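Putative amidohydrolase (Unidentified, PDB 3MKV) probably works as a zinc-dependent prolidase of the amidohydrolase superfamily, cleaving dipeptides that end in proline at a two-metal active site. Local coordinates at residues 66-71 with 95-100; 102-107 with 377-382; 117-122 with 127-132. All blocks are in the same frame, centred on the assembly; numbering follows the deposited sequence. Where two conformers were deposited one is given.

Contact 1: residues 66-71 with 95-100; sequences VHVVAI and RAMLRR. With ZN (zinc ion), chain I.
The closest approaches all fall on one methyl group, CE of Met97, which meets Val66 and Val68, and no polar bond joins the two segments. The approach to Val66 is tip to tip. Met97 CE comes to 3.7 Å from Val66 CB and almost as near to both methyls, at 3.8 Å from Val66 CG1 and 4.0 Å from Val66 CG2, so it sits against the branch point, near both methyls. Val68 offers one branch from the flank, with its CG2 4.1 Å from Met97 CE. The methionine spans the gap between helix 83-99 and the loop because it is fully stretched beyond CG (chi2 -180°, chi3 167°), which carries its methyl far out from the helix axis. Ala90 and Met94 of the same helix also touch Val68, while Gln332 borders Met97. Between the two valines the His67 side chain leaves in the other direction, and its NE2 binds a zinc ion at 2.1 Å. Val66 is thus the middle residue of the His-X-His pair, His65 and His67, at the C-terminal end of the first barrel strand in amidohydrolases; Asp326 and the carboxylated Lys193 complete this zinc's protein ligands. His67 ND1 is hydrogen-bonded to the carbonyl of Gly109, which is consistent with a proton on ND1 and leaves NE2 to face the metal. Between these segments the metal-binding loop meets the helix through apolar contacts, whereas metal bonds and second-shell hydrogen bonds govern the direction of the histidine.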
ATOM      1  N   VAL A  66     -17.110  34.200  -0.106  1.00 50.80           N
ATOM      2  CA  VAL A  66     -18.285  33.349  -0.129  1.00 47.84           C
ATOM      3  C   VAL A  66     -17.851  31.895  -0.190  1.00 46.15           C
ATOM      4  O   VAL A  66     -16.704  31.586  -0.510  1.00 45.25           O
ATOM      5  CB  VAL A  66     -19.225  33.669  -1.344  1.00 47.67           C
ATOM      6  CG1 VAL A  66     -19.667  35.118  -1.313  1.00 40.09           C
ATOM      7  CG2 VAL A  66     -18.530  33.374  -2.657  1.00 42.18           C
ATOM      8  N   HIS A  67     -18.778  31.009   0.141  1.00 46.98           N
ATOM      9  CA  HIS A  67     -18.626  29.590  -0.133  1.00 44.69           C
ATOM     10  C   HIS A  67     -19.831  29.120  -0.932  1.00 45.63           C
ATOM     11  O   HIS A  67     -20.924  28.956  -0.408  1.00 44.98           O
ATOM     12  CB  HIS A  67     -18.481  28.803   1.163  1.00 40.03           C
ATOM     13  CG  HIS A  67     -17.293  29.216   1.973  1.00 44.77           C
ATOM     14  ND1 HIS A  67     -16.009  28.833   1.655  1.00 43.90           N
ATOM     15  CD2 HIS A  67     -17.192  29.988   3.081  1.00 53.17           C
ATOM     16  CE1 HIS A  67     -15.168  29.345   2.535  1.00 45.37           C
ATOM     17  NE2 HIS A  67     -15.860  30.056   3.407  1.00 54.39           N
ATOM     18  N   VAL A  68     -19.634  28.918  -2.222  1.00 50.32           N
ATOM     19  CA  VAL A  68     -20.753  28.557  -3.064  1.00 52.95           C
ATOM     20  C   VAL A  68     -21.288  27.166  -2.737  1.00 50.53           C
ATOM     21  O   VAL A  68     -22.487  26.916  -2.863  1.00 48.10           O
ATOM     22  CB  VAL A  68     -20.414  28.716  -4.561  1.00 57.47           C
ATOM     23  CG1 VAL A  68     -21.325  27.849  -5.411  1.00 61.43           C
ATOM     24  CG2 VAL A  68     -20.521  30.190  -4.961  1.00 51.10           C
ATOM     25  N   VAL A  69     -20.419  26.262  -2.293  1.00 50.75           N
ATOM     26  CA  VAL A  69     -20.882  24.902  -2.028  1.00 50.46           C
ATOM     27  C   VAL A  69     -21.206  24.658  -0.574  1.00 49.74           C
ATOM     28  O   VAL A  69     -21.449  23.523  -0.182  1.00 50.65           O
ATOM     29  CB  VAL A  69     -19.908  23.802  -2.539  1.00 49.43           C
ATOM     30  CG1 VAL A  69     -19.414  24.150  -3.936  1.00 50.04           C
ATOM     31  CG2 VAL A  69     -18.755  23.585  -1.565  1.00 38.67           C
ATOM     32  N   ALA A  70     -21.212  25.722   0.226  1.00 54.19           N
ATOM     33  CA  ALA A  70     -21.670  25.622   1.610  1.00 52.37           C
ATOM     34  C   ALA A  70     -23.184  25.616   1.602  1.00 53.97           C
ATOM     35  O   ALA A  70     -23.820  26.592   1.999  1.00 55.19           O
ATOM     36  CB  ALA A  70     -21.152  26.769   2.429  1.00 51.96           C
ATOM     37  N   ILE A  71     -23.750  24.503   1.140  1.00 54.66           N
ATOM     38  CA  ILE A  71     -25.185  24.390   0.900  1.00 53.23           C
ATOM     39  C   ILE A  71     -25.972  24.114   2.176  1.00 54.04           C
ATOM     40  O   ILE A  71     -27.207  24.140   2.165  1.00 53.74           O
ATOM     41  CB  ILE A  71     -25.513  23.291  -0.141  1.00 52.70           C
ATOM     42  CG1 ILE A  71     -25.048  21.916   0.350  1.00 51.29           C
ATOM     43  CG2 ILE A  71     -24.887  23.608  -1.492  1.00 43.03           C
ATOM     44  CD1 ILE A  71     -25.584  20.761  -0.500  1.00 53.33           C
ATOM     45  N   ARG A  95     -27.051  31.846  -8.448  1.00 57.98           N
ATOM     46  CA  ARG A  95     -28.016  32.659  -9.173  1.00 59.00           C
ATOM     47  C   ARG A  95     -28.533  33.807  -8.296  1.00 62.45           C
ATOM     48  O   ARG A  95     -28.749  34.930  -8.762  1.00 60.59           O
ATOM     49  CB  ARG A  95     -29.185  31.777  -9.598  1.00 61.94           C
ATOM     50  CG  ARG A  95     -29.710  32.065 -10.981  1.00 70.26           C
ATOM     51  CD  ARG A  95     -30.288  30.802 -11.616  1.00 78.27           C
ATOM     52  NE  ARG A  95     -30.628  31.026 -13.018  1.00 83.33           N
ATOM     53  CZ  ARG A  95     -31.651  31.773 -13.416  1.00 89.15           C
ATOM     54  NH1 ARG A  95     -32.429  32.361 -12.513  1.00 94.74           N
ATOM     55  NH2 ARG A  95     -31.896  31.933 -14.709  1.00 90.61           N
ATOM     56  N   ALA A  96     -28.722  33.519  -7.015  1.00 59.89           N
ATOM     57  CA  ALA A  96     -29.259  34.513  -6.104  1.00 50.85           C
ATOM     58  C   ALA A  96     -28.240  35.600  -5.779  1.00 51.23           C
ATOM     59  O   ALA A  96     -28.628  36.734  -5.472  1.00 54.19           O
ATOM     60  CB  ALA A  96     -29.774  33.853  -4.845  1.00 46.21           C
ATOM     61  N   MET A  97     -26.947  35.262  -5.853  1.00 47.03           N
ATOM     62  CA  MET A  97     -25.884  36.229  -5.556  1.00 42.43           C
ATOM     63  C   MET A  97     -25.924  37.296  -6.620  1.00 47.03           C
ATOM     64  O   MET A  97     -25.887  38.493  -6.321  1.00 48.92           O
ATOM     65  CB  MET A  97     -24.486  35.582  -5.524  1.00 38.15           C
ATOM     66  CG  MET A  97     -24.248  34.570  -4.390  1.00 42.43           C
ATOM     67  SD  MET A  97     -22.584  33.846  -4.413  1.00 36.88           S
ATOM     68  CE  MET A  97     -22.517  33.082  -2.825  1.00 38.59           C
ATOM     69  N   LEU A  98     -26.013  36.844  -7.870  1.00 49.32           N
ATOM     70  CA  LEU A  98     -26.070  37.726  -9.024  1.00 48.24           C
ATOM     71  C   LEU A  98     -27.295  38.643  -8.967  1.00 52.35           C
ATOM     72  O   LEU A  98     -27.202  39.833  -9.274  1.00 57.79           O
ATOM     73  CB  LEU A  98     -26.078  36.892 -10.304  1.00 45.97           C
ATOM     74  CG  LEU A  98     -25.850  37.648 -11.610  1.00 49.49           C
ATOM     75  CD1 LEU A  98     -24.611  38.555 -11.546  1.00 45.41           C
ATOM     76  CD2 LEU A  98     -25.739  36.643 -12.771  1.00 50.01           C
ATOM     77  N   ARG A  99     -28.432  38.084  -8.555  1.00 55.87           N
ATOM     78  CA  ARG A  99     -29.678  38.841  -8.419  1.00 54.26           C
ATOM     79  C   ARG A  99     -29.559  39.960  -7.393  1.00 51.97           C
ATOM     80  O   ARG A  99     -30.195  40.993  -7.539  1.00 51.70           O
ATOM     81  CB  ARG A  99     -30.844  37.913  -8.049  1.00 53.01           C
ATOM     82  CG  ARG A  99     -32.219  38.586  -8.130  1.00 55.43           C
ATOM     83  CD  ARG A  99     -32.436  39.203  -9.509  1.00 59.26           C
ATOM     84  NE  ARG A  99     -33.531  40.172  -9.547  1.00 67.69           N
ATOM     85  CZ  ARG A  99     -33.373  41.491  -9.429  1.00 70.48           C
ATOM     86  NH1 ARG A  99     -32.157  42.005  -9.261  1.00 66.42           N
ATOM     87  NH2 ARG A  99     -34.427  42.298  -9.479  1.00 60.21           N
ATOM     88  N   ARG A 100     -28.757  39.737  -6.352  1.00 54.16           N
ATOM     89  CA  ARG A 100     -28.475  40.751  -5.328  1.00 48.72           C
ATOM     90  C   ARG A 100     -27.435  41.777  -5.805  1.00 49.05           C
ATOM     91  O   ARG A 100     -26.988  42.633  -5.036  1.00 55.05           O
ATOM     92  CB  ARG A 100     -27.990  40.084  -4.032  1.00 46.12           C
ATOM     93  CG  ARG A 100     -29.009  39.150  -3.382  1.00 54.48           C
ATOM     94  CD  ARG A 100     -28.613  38.736  -1.954  1.00 47.74           C
ATOM     95  NE  ARG A 100     -27.677  37.614  -1.919  1.00 59.12           N
ATOM     96  CZ  ARG A 100     -28.037  36.332  -1.914  1.00 54.96           C
ATOM     97  NH1 ARG A 100     -29.319  35.999  -1.946  1.00 43.60           N
ATOM     98  NH2 ARG A 100     -27.114  35.379  -1.880  1.00 51.44           N
TER
HETATM   99 ZN    ZN I 425     -15.250  31.295   4.962  1.00 59.68          ZN

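Contact 2: residues 102-107 with 377-382; sequences FTTVRD and HADVLV
Thr103 and Asp379 lie alongside one another, running in opposite senses, with Thr103 OG1 3.6 Å from Asp379 CB. No direct hydrogen bond joins the segments; one water bridges them, among buried side chains. It donates to Asp379 OD2 at 2.8 Å and is hydrogen-bonded to Thr103 OG1 (2.7 Å) and Thr104 OG1 (2.9 Å). In Thr103, a chi1 of 47° tucks the hydroxyl in between the two backbone arms, facing the water. On its other branch, Thr103 CG2 lies 4.3 Å from the Leu381 CD2 methyl. In the second shell, Arg128 NH1 forms a salt bridge with Asp379 OD2 and a hydrogen bond with Thr104 OG1, and the backbone N of Asp407 holds Asp379 OD1. These partners fix both ends of the carboxylate. Further out, strands 102-107 and 380-383 both pair with strand 56-63, the first in parallel and the second antiparallel, and the contact lies at the start of the barrel strand, remote from the metal end. With an arginine, a backbone N-H and a water around it, the buried carboxylate is probably kept ionised, and the water ties it to both threonine hydroxyls, so their rotations are probably coupled to it.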
ATOM      1  N   PHE A 102     -24.324  41.100  -7.065  1.00 50.91           N
ATOM      2  CA  PHE A 102     -22.934  40.683  -6.984  1.00 50.38           C
ATOM      3  C   PHE A 102     -22.457  40.077  -8.301  1.00 51.89           C
ATOM      4  O   PHE A 102     -22.801  38.948  -8.646  1.00 49.66           O
ATOM      5  CB  PHE A 102     -22.720  39.745  -5.796  1.00 48.91           C
ATOM      6  CG  PHE A 102     -22.943  40.412  -4.471  1.00 50.51           C
ATOM      7  CD1 PHE A 102     -21.917  41.103  -3.847  1.00 48.19           C
ATOM      8  CD2 PHE A 102     -24.192  40.378  -3.860  1.00 58.74           C
ATOM      9  CE1 PHE A 102     -22.119  41.731  -2.627  1.00 45.66           C
ATOM     10  CE2 PHE A 102     -24.402  41.009  -2.638  1.00 55.61           C
ATOM     11  CZ  PHE A 102     -23.359  41.688  -2.021  1.00 44.58           C
ATOM     12  N   THR A 103     -21.669  40.857  -9.038  1.00 50.21           N
ATOM     13  CA  THR A 103     -21.249  40.466 -10.370  1.00 49.76           C
ATOM     14  C   THR A 103     -19.919  39.732 -10.329  1.00 52.16           C
ATOM     15  O   THR A 103     -19.547  39.047 -11.282  1.00 49.09           O
ATOM     16  CB  THR A 103     -21.211  41.667 -11.353  1.00 45.36           C
ATOM     17  OG1 THR A 103     -20.536  42.775 -10.751  1.00 56.27           O
ATOM     18  CG2 THR A 103     -22.617  42.100 -11.707  1.00 46.74           C
ATOM     19  N   THR A 104     -19.207  39.877  -9.216  1.00 52.06           N
ATOM     20  CA  THR A 104     -17.998  39.096  -8.990  1.00 51.38           C
ATOM     21  C   THR A 104     -17.977  38.629  -7.542  1.00 50.69           C
ATOM     22  O   THR A 104     -18.412  39.355  -6.642  1.00 48.99           O
ATOM     23  CB  THR A 104     -16.705  39.895  -9.274  1.00 50.84           C
ATOM     24  OG1 THR A 104     -16.653  40.271 -10.654  1.00 37.90           O
ATOM     25  CG2 THR A 104     -15.477  39.046  -8.955  1.00 48.41           C
ATOM     26  N   VAL A 105     -17.493  37.410  -7.322  1.00 45.86           N
ATOM     27  CA  VAL A 105     -17.216  36.950  -5.967  1.00 46.68           C
ATOM     28  C   VAL A 105     -15.877  36.225  -5.857  1.00 48.81           C
ATOM     29  O   VAL A 105     -15.399  35.607  -6.816  1.00 46.15           O
ATOM     30  CB  VAL A 105     -18.330  36.048  -5.431  1.00 48.90           C
ATOM     31  CG1 VAL A 105     -19.621  36.858  -5.227  1.00 41.58           C
ATOM     32  CG2 VAL A 105     -18.542  34.841  -6.373  1.00 51.18           C
ATOM     33  N   ARG A 106     -15.267  36.315  -4.680  1.00 51.39           N
ATOM     34  CA  ARG A 106     -14.094  35.508  -4.384  1.00 46.36           C
ATOM     35  C   ARG A 106     -14.545  34.388  -3.477  1.00 49.80           C
ATOM     36  O   ARG A 106     -15.033  34.626  -2.365  1.00 47.00           O
ATOM     37  CB  ARG A 106     -12.995  36.328  -3.710  1.00 48.14           C
ATOM     38  CG  ARG A 106     -11.654  35.612  -3.631  1.00 38.70           C
ATOM     39  CD  ARG A 106     -10.621  36.472  -2.944  1.00 43.25           C
ATOM     40  NE  ARG A 106     -10.989  36.740  -1.555  1.00 42.92           N
ATOM     41  CZ  ARG A 106     -10.152  37.231  -0.651  1.00 42.53           C
ATOM     42  NH1 ARG A 106      -8.901  37.488  -0.996  1.00 44.12           N
ATOM     43  NH2 ARG A 106     -10.561  37.456   0.591  1.00 47.03           N
ATOM     44  N   ASP A 107     -14.408  33.160  -3.964  1.00 53.62           N
ATOM     45  CA  ASP A 107     -14.791  32.016  -3.163  1.00 53.20           C
ATOM     46  C   ASP A 107     -13.623  31.604  -2.273  1.00 51.54           C
ATOM     47  O   ASP A 107     -12.502  31.397  -2.746  1.00 49.56           O
ATOM     48  CB  ASP A 107     -15.285  30.858  -4.030  1.00 51.34           C
ATOM     49  CG  ASP A 107     -15.753  29.683  -3.199  1.00 57.52           C
ATOM     50  OD1 ASP A 107     -14.896  28.954  -2.657  1.00 67.22           O
ATOM     51  OD2 ASP A 107     -16.974  29.491  -3.075  1.00 61.51           O
ATOM     52  N   HIS A 377     -14.781  46.001 -17.345  1.00 55.54           N
ATOM     53  CA  HIS A 377     -15.839  45.037 -17.649  1.00 58.56           C
ATOM     54  C   HIS A 377     -17.203  45.698 -17.495  1.00 55.49           C
ATOM     55  O   HIS A 377     -17.444  46.423 -16.527  1.00 52.40           O
ATOM     56  CB  HIS A 377     -15.744  43.796 -16.754  1.00 54.74           C
ATOM     57  CG  HIS A 377     -14.599  42.896 -17.095  1.00 63.23           C
ATOM     58  ND1 HIS A 377     -13.408  42.908 -16.400  1.00 69.20           N
ATOM     59  CD2 HIS A 377     -14.459  41.963 -18.067  1.00 68.33           C
ATOM     60  CE1 HIS A 377     -12.583  42.022 -16.930  1.00 64.56           C
ATOM     61  NE2 HIS A 377     -13.198  41.432 -17.939  1.00 66.53           N
ATOM     62  N   ALA A 378     -18.086  45.454 -18.457  1.00 50.17           N
ATOM     63  CA  ALA A 378     -19.434  45.994 -18.390  1.00 50.59           C
ATOM     64  C   ALA A 378     -20.248  45.177 -17.399  1.00 52.34           C
ATOM     65  O   ALA A 378     -21.181  44.456 -17.773  1.00 54.17           O
ATOM     66  CB  ALA A 378     -20.094  46.005 -19.762  1.00 48.12           C
ATOM     67  N   ASP A 379     -19.849  45.279 -16.134  1.00 53.42           N
ATOM     68  CA  ASP A 379     -20.627  44.779 -15.012  1.00 53.64           C
ATOM     69  C   ASP A 379     -21.305  45.995 -14.415  1.00 55.79           C
ATOM     70  O   ASP A 379     -20.661  46.808 -13.748  1.00 55.99           O
ATOM     71  CB  ASP A 379     -19.718  44.133 -13.957  1.00 52.93           C
ATOM     72  CG  ASP A 379     -18.960  42.914 -14.482  1.00 56.15           C
ATOM     73  OD1 ASP A 379     -19.035  42.606 -15.699  1.00 56.97           O
ATOM     74  OD2 ASP A 379     -18.285  42.256 -13.660  1.00 58.57           O
ATOM     75  N   VAL A 380     -22.598  46.140 -14.681  1.00 59.14           N
ATOM     76  CA  VAL A 380     -23.315  47.356 -14.306  1.00 60.26           C
ATOM     77  C   VAL A 380     -24.605  47.053 -13.573  1.00 56.08           C
ATOM     78  O   VAL A 380     -25.306  46.103 -13.901  1.00 57.16           O
ATOM     79  CB  VAL A 380     -23.670  48.212 -15.549  1.00 61.53           C
ATOM     80  CG1 VAL A 380     -24.329  49.506 -15.124  1.00 59.57           C
ATOM     81  CG2 VAL A 380     -22.433  48.495 -16.375  1.00 62.00           C
ATOM     82  N   LEU A 381     -24.915  47.871 -12.578  1.00 58.83           N
ATOM     83  CA  LEU A 381     -26.201  47.797 -11.898  1.00 61.94           C
ATOM     84  C   LEU A 381     -27.003  49.081 -12.114  1.00 64.04           C
ATOM     85  O   LEU A 381     -26.437  50.163 -12.321  1.00 64.03           O
ATOM     86  CB  LEU A 381     -26.011  47.594 -10.394  1.00 61.56           C
ATOM     87  CG  LEU A 381     -25.151  46.442  -9.891  1.00 62.56           C
ATOM     88  CD1 LEU A 381     -25.386  46.252  -8.380  1.00 55.40           C
ATOM     89  CD2 LEU A 381     -25.472  45.168 -10.667  1.00 58.58           C
ATOM     90  N   VAL A 382     -28.322  48.954 -12.057  1.00 62.33           N
ATOM     91  CA  VAL A 382     -29.187  50.119 -11.948  1.00 59.98           C
ATOM     92  C   VAL A 382     -30.006  49.974 -10.679  1.00 55.22           C
ATOM     93  O   VAL A 382     -30.722  48.995 -10.506  1.00 57.78           O
ATOM     94  CB  VAL A 382     -30.127  50.268 -13.163  1.00 58.79           C
ATOM     95  CG1 VAL A 382     -31.324  51.141 -12.803  1.00 57.31           C
ATOM     96  CG2 VAL A 382     -29.378  50.850 -14.336  1.00 53.47           C
TER
HETATM   97  O   HOH W   1     -17.822  42.896 -10.959  1.00 56.53           O

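Contact 3: residues 117-122 with 127-132; sequences QAVESG and PRLFVS
Val119 points from the last turn of helix 113-120 onto the start of strand 128-131, and here the contact is close and largely apolar. With CG1 anti to the backbone N (chi1 176°), that methyl rests 3.7 Å from the carbonyl O of Pro127, while the other branch leans on a leucine, Val119 CG2 to Leu129 CD1 4.2 Å. Met94 of helix 83-99 packs on Val119 and Met97 on Pro127, and Leu129 also touches Val105, so the apolar side continues into the barrel wall. The helix is the crossover of a beta-alpha-beta unit running from strand 102-107 to strand 128-131, two parallel neighbours in the barrel of this TIM-barrel family. It ends in a Schellman motif: Gly122 takes a positive phi of 78° and its N bonds back to Val119 O, turning the chain toward the strand within a few residues. Along the other flank the packing gives way to water. Glu120, exposed, bends at chi2 to bring its carboxylate near Arg128 CA and CG, yet its OE2 stays 4.7 Å from Arg128 NE, with carboxylate and guanidinium planes 42° apart. Two waters fill in. One donates to Glu120 OE2 and accepts from Leu129 N, both at 2.9 Å; the other accepts from Arg128 NE at 2.8 Å, in the guanidinium plane, and reaches Glu120 OE1 over a longer distance. Arg128 NH2 forms a salt bridge with Asp407, and NH1 has Asp379 as its main partner. On the helix's outer side, Ala118 packs against Leu88 of the second subunit.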
ATOM      1  N   GLN A 117     -15.463  27.636 -14.804  1.00 47.46           N
ATOM      2  CA  GLN A 117     -15.651  27.458 -16.241  0.50 49.22           C
ATOM      3  C   GLN A 117     -17.141  27.370 -16.571  1.00 46.95           C
ATOM      4  O   GLN A 117     -17.599  27.989 -17.521  1.00 57.67           O
ATOM      5  CB  GLN A 117     -14.871  26.246 -16.762  0.50 49.05           C
ATOM      6  CG  GLN A 117     -15.720  25.045 -17.136  0.50 58.22           C
ATOM      7  CD  GLN A 117     -16.088  25.024 -18.611  0.50 58.58           C
ATOM      8  OE1 GLN A 117     -15.282  25.393 -19.471  0.50 56.94           O
ATOM      9  NE2 GLN A 117     -17.308  24.585 -18.912  0.50 57.00           N
ATOM     10  N   ALA A 118     -17.887  26.625 -15.768  1.00 48.46           N
ATOM     11  CA  ALA A 118     -19.328  26.503 -15.931  1.00 47.59           C
ATOM     12  C   ALA A 118     -20.026  27.873 -16.089  1.00 52.94           C
ATOM     13  O   ALA A 118     -20.856  28.060 -16.989  1.00 43.83           O
ATOM     14  CB  ALA A 118     -19.896  25.751 -14.755  1.00 45.27           C
ATOM     15  N   VAL A 119     -19.693  28.818 -15.210  1.00 48.97           N
ATOM     16  CA  VAL A 119     -20.201  30.181 -15.325  1.00 51.81           C
ATOM     17  C   VAL A 119     -19.691  30.897 -16.578  1.00 55.64           C
ATOM     18  O   VAL A 119     -20.465  31.521 -17.301  1.00 60.34           O
ATOM     19  CB  VAL A 119     -19.827  31.070 -14.107  1.00 50.51           C
ATOM     20  CG1 VAL A 119     -20.296  32.491 -14.342  1.00 46.01           C
ATOM     21  CG2 VAL A 119     -20.429  30.534 -12.828  1.00 51.24           C
ATOM     22  N   GLU A 120     -18.390  30.840 -16.831  1.00 54.42           N
ATOM     23  CA  GLU A 120     -17.858  31.626 -17.930  1.00 55.50           C
ATOM     24  C   GLU A 120     -18.365  31.132 -19.276  1.00 59.22           C
ATOM     25  O   GLU A 120     -18.533  31.923 -20.204  1.00 61.36           O
ATOM     26  CB  GLU A 120     -16.330  31.712 -17.885  1.00 53.75           C
ATOM     27  CG  GLU A 120     -15.804  32.578 -16.742  1.00 70.46           C
ATOM     28  CD  GLU A 120     -16.342  34.015 -16.765  1.00 77.34           C
ATOM     29  OE1 GLU A 120     -15.982  34.760 -17.707  1.00 80.71           O
ATOM     30  OE2 GLU A 120     -17.106  34.404 -15.836  1.00 66.49           O
ATOM     31  N   SER A 121     -18.616  29.829 -19.383  1.00 59.06           N
ATOM     32  CA  SER A 121     -19.147  29.257 -20.617  1.00 59.92           C
ATOM     33  C   SER A 121     -20.664  29.464 -20.745  1.00 59.41           C
ATOM     34  O   SER A 121     -21.274  29.086 -21.748  1.00 62.34           O
ATOM     35  CB  SER A 121     -18.817  27.767 -20.697  1.00 57.10           C
ATOM     36  OG  SER A 121     -19.666  27.024 -19.835  1.00 61.95           O
ATOM     37  N   GLY A 122     -21.269  30.066 -19.732  1.00 53.99           N
ATOM     38  CA  GLY A 122     -22.709  30.285 -19.735  1.00 57.55           C
ATOM     39  C   GLY A 122     -23.544  29.057 -19.398  1.00 61.70           C
ATOM     40  O   GLY A 122     -24.773  29.112 -19.437  1.00 60.41           O
ATOM     41  N   PRO A 127     -22.218  34.924 -10.438  1.00 50.27           N
ATOM     42  CA  PRO A 127     -21.157  35.910 -10.400  1.00 48.08           C
ATOM     43  C   PRO A 127     -19.913  35.355 -11.095  1.00 46.84           C
ATOM     44  O   PRO A 127     -19.711  34.148 -11.130  1.00 49.29           O
ATOM     45  CB  PRO A 127     -20.880  36.077  -8.903  1.00 46.54           C
ATOM     46  CG  PRO A 127     -22.011  35.415  -8.191  1.00 52.96           C
ATOM     47  CD  PRO A 127     -22.533  34.369  -9.113  1.00 51.08           C
ATOM     48  N   ARG A 128     -19.098  36.234 -11.657  1.00 46.69           N
ATOM     49  CA  ARG A 128     -17.775  35.858 -12.091  1.00 46.83           C
ATOM     50  C   ARG A 128     -17.067  35.318 -10.861  1.00 47.18           C
ATOM     51  O   ARG A 128     -17.195  35.879  -9.769  1.00 45.91           O
ATOM     52  CB  ARG A 128     -17.045  37.078 -12.646  1.00 45.81           C
ATOM     53  CG  ARG A 128     -15.572  36.861 -12.870  1.00 53.28           C
ATOM     54  CD  ARG A 128     -14.912  38.130 -13.361  1.00 63.55           C
ATOM     55  NE  ARG A 128     -15.556  38.669 -14.556  1.00 59.97           N
ATOM     56  CZ  ARG A 128     -16.540  39.561 -14.530  1.00 55.66           C
ATOM     57  NH1 ARG A 128     -16.996  40.006 -13.368  1.00 50.43           N
ATOM     58  NH2 ARG A 128     -17.063  40.009 -15.668  1.00 52.04           N
ATOM     59  N   LEU A 129     -16.337  34.216 -11.024  1.00 50.45           N
ATOM     60  CA  LEU A 129     -15.799  33.488  -9.866  1.00 44.18           C
ATOM     61  C   LEU A 129     -14.291  33.568  -9.763  1.00 40.59           C
ATOM     62  O   LEU A 129     -13.576  33.210 -10.691  1.00 48.59           O
ATOM     63  CB  LEU A 129     -16.218  32.021  -9.907  1.00 45.79           C
ATOM     64  CG  LEU A 129     -17.677  31.622  -9.661  1.00 45.32           C
ATOM     65  CD1 LEU A 129     -17.769  30.105  -9.557  1.00 33.48           C
ATOM     66  CD2 LEU A 129     -18.223  32.258  -8.395  1.00 43.10           C
ATOM     67  N   PHE A 130     -13.808  34.043  -8.626  1.00 42.26           N
ATOM     68  CA  PHE A 130     -12.390  33.933  -8.297  1.00 42.62           C
ATOM     69  C   PHE A 130     -12.256  32.894  -7.191  1.00 46.40           C
ATOM     70  O   PHE A 130     -12.552  33.173  -6.021  1.00 43.89           O
ATOM     71  CB  PHE A 130     -11.828  35.272  -7.833  1.00 44.85           C
ATOM     72  CG  PHE A 130     -11.509  36.216  -8.956  1.00 49.32           C
ATOM     73  CD1 PHE A 130     -12.519  36.913  -9.607  1.00 49.03           C
ATOM     74  CD2 PHE A 130     -10.202  36.417  -9.351  1.00 39.64           C
ATOM     75  CE1 PHE A 130     -12.231  37.786 -10.629  1.00 47.95           C
ATOM     76  CE2 PHE A 130      -9.905  37.292 -10.386  1.00 47.99           C
ATOM     77  CZ  PHE A 130     -10.920  37.980 -11.025  1.00 42.08           C
ATOM     78  N   VAL A 131     -11.810  31.695  -7.569  1.00 47.49           N
ATOM     79  CA  VAL A 131     -11.870  30.536  -6.687  1.00 45.97           C
ATOM     80  C   VAL A 131     -10.542  30.194  -5.996  1.00 48.47           C
ATOM     81  O   VAL A 131      -9.453  30.414  -6.537  1.00 48.39           O
ATOM     82  CB  VAL A 131     -12.394  29.308  -7.456  1.00 48.46           C
ATOM     83  CG1 VAL A 131     -13.737  29.643  -8.137  1.00 38.80           C
ATOM     84  CG2 VAL A 131     -11.376  28.863  -8.483  1.00 33.77           C
ATOM     85  N   SER A 132     -10.663  29.643  -4.794  1.00 49.28           N
ATOM     86  CA  SER A 132      -9.525  29.247  -3.982  1.00 49.87           C
ATOM     87  C   SER A 132      -9.213  27.756  -4.103  1.00 52.03           C
ATOM     88  O   SER A 132      -8.153  27.312  -3.672  1.00 48.59           O
ATOM     89  CB  SER A 132      -9.814  29.553  -2.514  1.00 46.03           C
ATOM     90  OG  SER A 132      -9.840  30.947  -2.272  1.00 50.57           O
TER
HETATM   91  O   HOH W   2     -16.133  32.912 -13.566  1.00 50.20           O
HETATM   92  O   HOH W   3     -15.423  37.797 -17.161  1.00 73.38           O

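The three contacts form a compact cluster, with centres 12 to 13 Å apart, around the early strands and helices of the amidohydrolase barrel, with segment 377-382 added from late in the chain. Contact 1 closes before the other two open; contact 3 falls within the long span of chain between the two segments of contact 2. Strand 102-107 joins them: Arg106 O and Asp107 OD2 bind the backbone N of Val66 and Val68 in contact 1, and Asp107 O meets Ser132 OG of contact 3. Met97 and Pro127 pack contacts 1 and 3 together directly. Arg128 ties contact 3 to Asp379 at the start of the barrel strands, away from the zinc end that contact 1 serves.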